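Local coordinates for YrdC-like domain-containing protein (Streptococcus mutans, PDB 3L7V) that is of uncertain function but, as a YrdC-like domain protein, may bind double-stranded RNA and has been suggested to act in tRNA modification, at residues Asn44-Gly49 against Leu213-Asp218; Val59-Thr64 against Tyr68-Ser73. All blocks are in the same frame, centred on the assembly; numbering follows the deposited sequence.

Contact 1. Residues Asn44-Gly49 against Leu213-Asp218; sequences NLSQEG and LVIEAD. With SO4 (sulfate ion), chain D.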
ATOM      1  N   ASN A  44      17.762  -3.910  -9.729  1.00 21.43           N
ATOM      2  CA  ASN A  44      18.260  -4.446  -8.457  1.00 24.35           C
ATOM      3  C   ASN A  44      17.852  -3.548  -7.277  1.00 20.40           C
ATOM      4  O   ASN A  44      17.458  -2.394  -7.467  1.00 21.82           O
ATOM      5  CB  ASN A  44      19.796  -4.556  -8.464  1.00 37.65           C
ATOM      6  CG  ASN A  44      20.345  -5.301  -9.681  1.00 44.94           C
ATOM      7  OD1 ASN A  44      20.045  -6.475  -9.904  1.00 48.44           O
ATOM      8  ND2 ASN A  44      21.186  -4.619 -10.455  1.00 45.00           N
ATOM      9  N   LEU A  45      17.964  -4.073  -6.061  1.00 22.63           N
ATOM     10  CA  LEU A  45      17.695  -3.292  -4.853  1.00 26.61           C
ATOM     11  C   LEU A  45      18.472  -1.956  -4.831  1.00 29.61           C
ATOM     12  O   LEU A  45      19.677  -1.933  -5.053  1.00 25.37           O
ATOM     13  CB  LEU A  45      18.063  -4.108  -3.614  1.00 18.69           C
ATOM     14  CG  LEU A  45      18.158  -3.333  -2.292  1.00 22.70           C
ATOM     15  CD1 LEU A  45      16.797  -2.869  -1.842  1.00 25.19           C
ATOM     16  CD2 LEU A  45      18.792  -4.191  -1.207  1.00 26.70           C
ATOM     17  N   SER A  46      17.777  -0.856  -4.556  1.00 26.25           N
ATOM     18  CA  SER A  46      18.432   0.454  -4.418  1.00 26.82           C
ATOM     19  C   SER A  46      19.082   0.659  -3.035  1.00 17.12           C
ATOM     20  O   SER A  46      18.401   0.937  -2.052  1.00 18.15           O
ATOM     21  CB  SER A  46      17.446   1.593  -4.719  1.00 23.68           C
ATOM     22  OG  SER A  46      18.085   2.859  -4.653  1.00 27.42           O
ATOM     23  N   GLN A  47      20.400   0.511  -2.974  1.00 19.06           N
ATOM     24  CA  GLN A  47      21.148   0.666  -1.731  1.00 23.22           C
ATOM     25  C   GLN A  47      21.079   2.104  -1.223  1.00 18.04           C
ATOM     26  O   GLN A  47      20.994   2.338  -0.021  1.00 21.11           O
ATOM     27  CB  GLN A  47      22.611   0.266  -1.928  1.00 29.15           C
ATOM     28  CG  GLN A  47      22.825  -1.192  -2.313  1.00 38.53           C
ATOM     29  CD  GLN A  47      22.577  -2.155  -1.162  0.50 38.26           C
ATOM     30  OE1 GLN A  47      22.479  -3.365  -1.365  0.50 38.18           O
ATOM     31  NE2 GLN A  47      22.479  -1.622   0.053  0.50 35.33           N
ATOM     32  N   GLU A  48      21.115   3.058  -2.146  1.00 14.62           N
ATOM     33  CA  GLU A  48      21.037   4.469  -1.794  1.00 22.57           C
ATOM     34  C   GLU A  48      19.666   4.805  -1.165  1.00 25.17           C
ATOM     35  O   GLU A  48      19.597   5.449  -0.114  1.00 22.16           O
ATOM     36  CB  GLU A  48      21.336   5.338  -3.024  1.00 21.94           C
ATOM     37  CG  GLU A  48      21.585   6.816  -2.720  1.00 21.93           C
ATOM     38  CD  GLU A  48      22.197   7.593  -3.897  1.00 32.75           C
ATOM     39  OE1 GLU A  48      22.412   7.004  -4.980  1.00 38.84           O
ATOM     40  OE2 GLU A  48      22.467   8.802  -3.738  1.00 36.12           O
ATOM     41  N   GLY A  49      18.589   4.336  -1.796  1.00 25.72           N
ATOM     42  CA  GLY A  49      17.234   4.529  -1.292  1.00 21.18           C
ATOM     43  C   GLY A  49      16.981   3.887   0.063  1.00 24.34           C
ATOM     44  O   GLY A  49      16.326   4.477   0.932  1.00 17.26           O
ATOM     45  N   LEU A 213      15.440  12.121  -2.190  1.00 25.68           N
ATOM     46  CA  LEU A 213      15.875  11.404  -3.398  1.00 22.54           C
ATOM     47  C   LEU A 213      14.675  11.035  -4.287  1.00 26.04           C
ATOM     48  O   LEU A 213      13.601  10.712  -3.783  1.00 26.67           O
ATOM     49  CB  LEU A 213      16.636  10.127  -3.023  1.00 23.42           C
ATOM     50  CG  LEU A 213      17.161   9.189  -4.115  1.00 21.38           C
ATOM     51  CD1 LEU A 213      18.469   9.708  -4.673  1.00 23.77           C
ATOM     52  CD2 LEU A 213      17.354   7.781  -3.569  1.00 16.83           C
ATOM     53  N   VAL A 214      14.870  11.084  -5.602  1.00 23.34           N
ATOM     54  CA  VAL A 214      13.860  10.636  -6.560  1.00 21.93           C
ATOM     55  C   VAL A 214      14.398   9.500  -7.432  1.00 26.29           C
ATOM     56  O   VAL A 214      15.381   9.677  -8.157  1.00 26.02           O
ATOM     57  CB  VAL A 214      13.406  11.780  -7.511  1.00 18.73           C
ATOM     58  CG1 VAL A 214      12.342  11.266  -8.492  1.00 16.83           C
ATOM     59  CG2 VAL A 214      12.892  12.995  -6.716  1.00 16.06           C
ATOM     60  N   ILE A 215      13.747   8.339  -7.369  1.00 19.34           N
ATOM     61  CA  ILE A 215      14.124   7.217  -8.211  1.00 18.38           C
ATOM     62  C   ILE A 215      13.221   7.190  -9.449  1.00 22.81           C
ATOM     63  O   ILE A 215      11.996   7.146  -9.312  1.00 25.44           O
ATOM     64  CB  ILE A 215      14.026   5.889  -7.425  1.00 21.32           C
ATOM     65  CG1 ILE A 215      15.029   5.873  -6.264  1.00 26.12           C
ATOM     66  CG2 ILE A 215      14.228   4.699  -8.333  1.00 17.13           C
ATOM     67  CD1 ILE A 215      14.666   4.883  -5.127  1.00 26.59           C
ATOM     68  N   GLU A 216      13.832   7.228 -10.640  1.00 26.26           N
ATOM     69  CA  GLU A 216      13.114   7.289 -11.928  1.00 26.90           C
ATOM     70  C   GLU A 216      13.052   5.943 -12.670  1.00 23.51           C
ATOM     71  O   GLU A 216      14.018   5.180 -12.639  1.00 21.38           O
ATOM     72  CB  GLU A 216      13.764   8.324 -12.862  1.00 25.24           C
ATOM     73  CG  GLU A 216      13.865   9.735 -12.281  1.00 31.54           C
ATOM     74  CD  GLU A 216      14.275  10.792 -13.314  1.00 34.25           C
ATOM     75  OE1 GLU A 216      14.398  10.468 -14.517  1.00 37.94           O
ATOM     76  OE2 GLU A 216      14.466  11.960 -12.918  1.00 31.27           O
ATOM     77  N   ALA A 217      11.921   5.677 -13.338  1.00 18.59           N
ATOM     78  CA  ALA A 217      11.723   4.487 -14.186  1.00 18.36           C
ATOM     79  C   ALA A 217      10.447   4.579 -15.045  1.00 22.47           C
ATOM     80  O   ALA A 217       9.626   3.663 -15.036  1.00 20.01           O
ATOM     81  CB  ALA A 217      11.699   3.202 -13.348  1.00 17.79           C
ATOM     82  N   ASP A 218      10.290   5.684 -15.781  1.00 21.31           N
ATOM     83  CA  ASP A 218       9.122   5.921 -16.637  1.00 21.64           C
ATOM     84  C   ASP A 218       8.787   4.743 -17.569  1.00 27.08           C
ATOM     85  O   ASP A 218       7.614   4.432 -17.783  1.00 25.89           O
ATOM     86  CB  ASP A 218       9.317   7.196 -17.477  1.00 21.66           C
ATOM     87  CG  ASP A 218       9.095   8.489 -16.680  1.00 33.56           C
ATOM     88  OD1 ASP A 218       8.757   8.438 -15.473  1.00 30.36           O
ATOM     89  OD2 ASP A 218       9.261   9.573 -17.279  1.00 38.19           O
TER
HETATM   90  S   SO4 D 264      13.451   6.134 -17.632  1.00 51.64           S
HETATM   91  O1  SO4 D 264      14.328   5.174 -16.968  1.00 55.12           O
HETATM   92  O2  SO4 D 264      12.803   6.954 -16.607  1.00 44.76           O
HETATM   93  O3  SO4 D 264      14.238   6.985 -18.525  1.00 58.00           O
HETATM   94  O4  SO4 D 264      12.455   5.414 -18.426  1.00 47.86           O

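Contact 2. Residues Val59-Thr64 against Tyr68-Ser73; sequences VIVCPT and YIIMTS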
ATOM      1  N   VAL A  59      12.921  10.411   3.569  1.00 24.81           N
ATOM      2  CA  VAL A  59      11.781  10.442   2.641  1.00 22.42           C
ATOM      3  C   VAL A  59      12.268  10.346   1.190  1.00 24.22           C
ATOM      4  O   VAL A  59      13.118  11.141   0.763  1.00 23.24           O
ATOM      5  CB  VAL A  59      10.970  11.758   2.746  1.00 24.11           C
ATOM      6  CG1 VAL A  59       9.853  11.771   1.716  1.00 22.46           C
ATOM      7  CG2 VAL A  59      10.412  11.973   4.155  1.00 20.67           C
ATOM      8  N   ILE A  60      11.721   9.390   0.433  1.00 14.20           N
ATOM      9  CA  ILE A  60      12.058   9.240  -0.982  1.00 15.94           C
ATOM     10  C   ILE A  60      10.831   9.175  -1.901  1.00 20.55           C
ATOM     11  O   ILE A  60       9.709   8.970  -1.434  1.00 16.38           O
ATOM     12  CB  ILE A  60      12.944   7.990  -1.234  1.00 22.57           C
ATOM     13  CG1 ILE A  60      12.127   6.701  -1.105  1.00 19.54           C
ATOM     14  CG2 ILE A  60      14.145   7.959  -0.287  1.00 18.45           C
ATOM     15  CD1 ILE A  60      12.925   5.480  -1.445  1.00 13.44           C
ATOM     16  N   VAL A  61      11.057   9.377  -3.206  1.00 22.03           N
ATOM     17  CA  VAL A  61      10.041   9.118  -4.225  1.00 15.99           C
ATOM     18  C   VAL A  61      10.447   7.854  -4.988  1.00 22.98           C
ATOM     19  O   VAL A  61      11.637   7.647  -5.226  1.00 22.10           O
ATOM     20  CB  VAL A  61       9.837  10.324  -5.184  1.00 30.10           C
ATOM     21  CG1 VAL A  61       9.253   9.861  -6.512  1.00 22.43           C
ATOM     22  CG2 VAL A  61       8.927  11.391  -4.542  1.00 19.92           C
ATOM     23  N   CYS A  62       9.464   7.019  -5.354  1.00 23.53           N
ATOM     24  CA  CYS A  62       9.710   5.663  -5.858  1.00 17.28           C
ATOM     25  C   CYS A  62       8.615   5.181  -6.820  1.00 15.43           C
ATOM     26  O   CYS A  62       7.432   5.374  -6.547  1.00 17.12           O
ATOM     27  CB  CYS A  62       9.808   4.704  -4.660  1.00 25.27           C
ATOM     28  SG  CYS A  62      10.064   2.928  -4.991  1.00 32.78           S
ATOM     29  N   PRO A  63       9.008   4.520  -7.933  1.00 16.63           N
ATOM     30  CA  PRO A  63       8.101   4.037  -8.984  1.00 23.28           C
ATOM     31  C   PRO A  63       7.247   2.871  -8.504  1.00 22.73           C
ATOM     32  O   PRO A  63       7.706   2.095  -7.669  1.00 27.59           O
ATOM     33  CB  PRO A  63       9.051   3.509 -10.078  1.00 18.14           C
ATOM     34  CG  PRO A  63      10.422   3.837  -9.638  1.00 24.51           C
ATOM     35  CD  PRO A  63      10.380   4.044  -8.155  1.00 21.11           C
ATOM     36  N   THR A  64       6.032   2.750  -9.030  1.00 17.64           N
ATOM     37  CA  THR A  64       5.193   1.573  -8.792  1.00 19.14           C
ATOM     38  C   THR A  64       4.588   1.101 -10.108  1.00 17.59           C
ATOM     39  O   THR A  64       4.809   1.726 -11.144  1.00 17.28           O
ATOM     40  CB  THR A  64       4.045   1.880  -7.827  1.00 23.22           C
ATOM     41  OG1 THR A  64       3.101   2.738  -8.479  1.00 23.90           O
ATOM     42  CG2 THR A  64       4.565   2.558  -6.579  1.00 24.75           C
ATOM     43  N   TYR A  68       3.833   6.746  -9.210  1.00 20.56           N
ATOM     44  CA  TYR A  68       4.856   7.159  -8.227  1.00 15.96           C
ATOM     45  C   TYR A  68       4.292   7.341  -6.807  1.00 21.72           C
ATOM     46  O   TYR A  68       3.185   7.862  -6.637  1.00 15.28           O
ATOM     47  CB  TYR A  68       5.605   8.438  -8.701  1.00  8.23           C
ATOM     48  CG  TYR A  68       6.547   8.128  -9.854  1.00 12.56           C
ATOM     49  CD1 TYR A  68       6.140   8.270 -11.174  1.00 14.68           C
ATOM     50  CD2 TYR A  68       7.826   7.625  -9.615  1.00 12.86           C
ATOM     51  CE1 TYR A  68       6.998   7.949 -12.228  1.00 12.57           C
ATOM     52  CE2 TYR A  68       8.682   7.297 -10.652  1.00  9.71           C
ATOM     53  CZ  TYR A  68       8.264   7.465 -11.957  1.00 11.08           C
ATOM     54  OH  TYR A  68       9.115   7.132 -12.984  1.00 15.91           O
ATOM     55  N   ILE A  69       5.053   6.883  -5.803  1.00 15.43           N
ATOM     56  CA  ILE A  69       4.694   7.040  -4.392  1.00 18.72           C
ATOM     57  C   ILE A  69       5.787   7.754  -3.591  1.00 23.72           C
ATOM     58  O   ILE A  69       6.971   7.687  -3.935  1.00 23.53           O
ATOM     59  CB  ILE A  69       4.413   5.674  -3.675  1.00 24.68           C
ATOM     60  CG1 ILE A  69       5.637   4.747  -3.756  1.00 17.17           C
ATOM     61  CG2 ILE A  69       3.165   5.015  -4.222  1.00 31.73           C
ATOM     62  CD1 ILE A  69       5.397   3.310  -3.259  1.00 11.97           C
ATOM     63  N   ILE A  70       5.366   8.432  -2.524  1.00 19.28           N
ATOM     64  CA  ILE A  70       6.274   8.906  -1.486  1.00 22.76           C
ATOM     65  C   ILE A  70       6.362   7.874  -0.341  1.00 20.49           C
ATOM     66  O   ILE A  70       5.340   7.402   0.148  1.00 25.07           O
ATOM     67  CB  ILE A  70       5.806  10.278  -0.943  1.00 23.74           C
ATOM     68  CG1 ILE A  70       5.595  11.248  -2.111  1.00 20.65           C
ATOM     69  CG2 ILE A  70       6.806  10.824   0.089  1.00 19.15           C
ATOM     70  CD1 ILE A  70       4.753  12.469  -1.783  1.00 20.49           C
HETATM   71  N   MSE A  71       7.587   7.540   0.070  1.00 17.87           N
HETATM   72  CA  MSE A  71       7.880   6.474   1.036  1.00 21.62           C
HETATM   73  C   MSE A  71       8.666   6.982   2.251  1.00 26.28           C
HETATM   74  O   MSE A  71       9.655   7.719   2.093  1.00 20.14           O
HETATM   75  CB  MSE A  71       8.741   5.387   0.377  1.00 28.83           C
HETATM   76  CG  MSE A  71       8.024   4.369  -0.481  1.00 36.99           C
HETATM   77 SE   MSE A  71       9.256   2.975  -1.146  0.70 47.27          SE
HETATM   78  CE  MSE A  71      10.321   2.698   0.489  1.00  7.14           C
ATOM     79  N   THR A  72       8.251   6.557   3.450  1.00 25.21           N
ATOM     80  CA  THR A  72       8.940   6.879   4.714  1.00 23.35           C
ATOM     81  C   THR A  72       8.766   5.762   5.755  1.00 28.77           C
ATOM     82  O   THR A  72       7.970   4.838   5.556  1.00 28.70           O
ATOM     83  CB  THR A  72       8.485   8.242   5.339  1.00 35.14           C
ATOM     84  OG1 THR A  72       7.079   8.227   5.626  1.00 30.70           O
ATOM     85  CG2 THR A  72       8.776   9.375   4.403  1.00 44.59           C
ATOM     86  N   SER A  73       9.507   5.854   6.862  1.00 26.97           N
ATOM     87  CA  SER A  73       9.446   4.826   7.902  1.00 25.74           C
ATOM     88  C   SER A  73       9.336   5.332   9.360  1.00 24.48           C
ATOM     89  O   SER A  73       9.439   4.537  10.291  1.00 25.16           O
ATOM     90  CB  SER A  73      10.603   3.826   7.751  1.00 28.19           C
ATOM     91  OG  SER A  73      11.828   4.395   8.165  1.00 42.84           O
TER

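Contact 1. Residues Asn44-Gly49 against Leu213-Asp218
L213 and I215 of strand 213-216 reach the first turn of helix 47-54 with their side-chain ends. The van der Waals contacts are few, and two of them set a methyl beside an oxygen. L213 CD2 rests 4.0 Å from G49 CA, against bare backbone, since G49 has no side chain. The other branch, L213 CD1, lies 4.2 Å from E48 OE2, beside the carboxylate end of the extended E48 chain. I215 CD1 comes 4.0 Å from S46 OG. I215 CG1 stands anti to the carbonyl carbon (chi1 -64°), and CD1 runs on to the helix start.

The polar bonds do not cross between the segments. S46 is the N-cap of the helix, and its OG accepts from G49 N at 3.3 Å. At the other end of 213-218, A217 is the N-cap of helix 218-223. There D218 N donates to sulfate O2 at 2.9 Å, and D219 N and H40 ND1 also bind the ion. Such a site at a helix N terminus suits an anion, although the sulfate probably came from the crystallisation liquor.

The helix start is therefore held to the sheet here by van der Waals packing, with S46 OG turned to its own helix as an acceptor.

Contact 2. Residues Val59-Thr64 against Tyr68-Ser73
Y68 crosses to P63 on the neighbouring strand, and its side chain can be followed outward. CB lies 4.2 Å from C62 O. CG sits anti to the carbonyl carbon (chi1 -72°), which brings the ring over to the 59-64 side. CD2 then lies 3.7 Å from P63 CA and also meets V61 CG1. CE2 packs at 3.8 Å on P63 CB, with P63 CG close by. The ring meets these groups obliquely. At the tip, OH leaves the hairpin and is hydrogen-bonded to D218 OD1 and A217 N, so the buried hydroxyl is satisfied.

The two strands form an antiparallel beta hairpin within the mixed sheet of the chain, in its YrdC-like part. I60 with M71 and C62 with I69 are its hydrogen-bonded pairs. The bond from I69 N to C62 O is 2.9 Å long and nearly straight at 174°. That from C62 N to I69 O is more bent, at 143°. V61 with I70 and P63 with Y68 are non-hydrogen-bonded pairs.

On the Y68 face, V59 CG1 meets I70 CG2 at 3.6 Å. The other face carries C62, I69 and M71, the last a selenomethionine. Its SE lies 3.9 Å from C62 SG. T64 CG2 reaches I69 CD1 at 3.5 Å.

Overall arrangement
From the N terminus, strand 37-40 leads through 44-49 into helix 47-54, and the chain then enters strand 59-64. Contact 2 closes a short loop by turning straight back into strand 67-72. Contact 1 closes a much longer one, with 163 residues between its segments, when the chain returns as strand 213-216. The short loop lies wholly within the long one, so the two nest and do not cross. Strand 213-216 lies between 37-40 and 59-64 in the sheet. It thus joins the N-terminal strand and helix to the hairpin. The contacts meet directly: L213 O lies 2.9 Å from V61 N, a probable hydrogen bond.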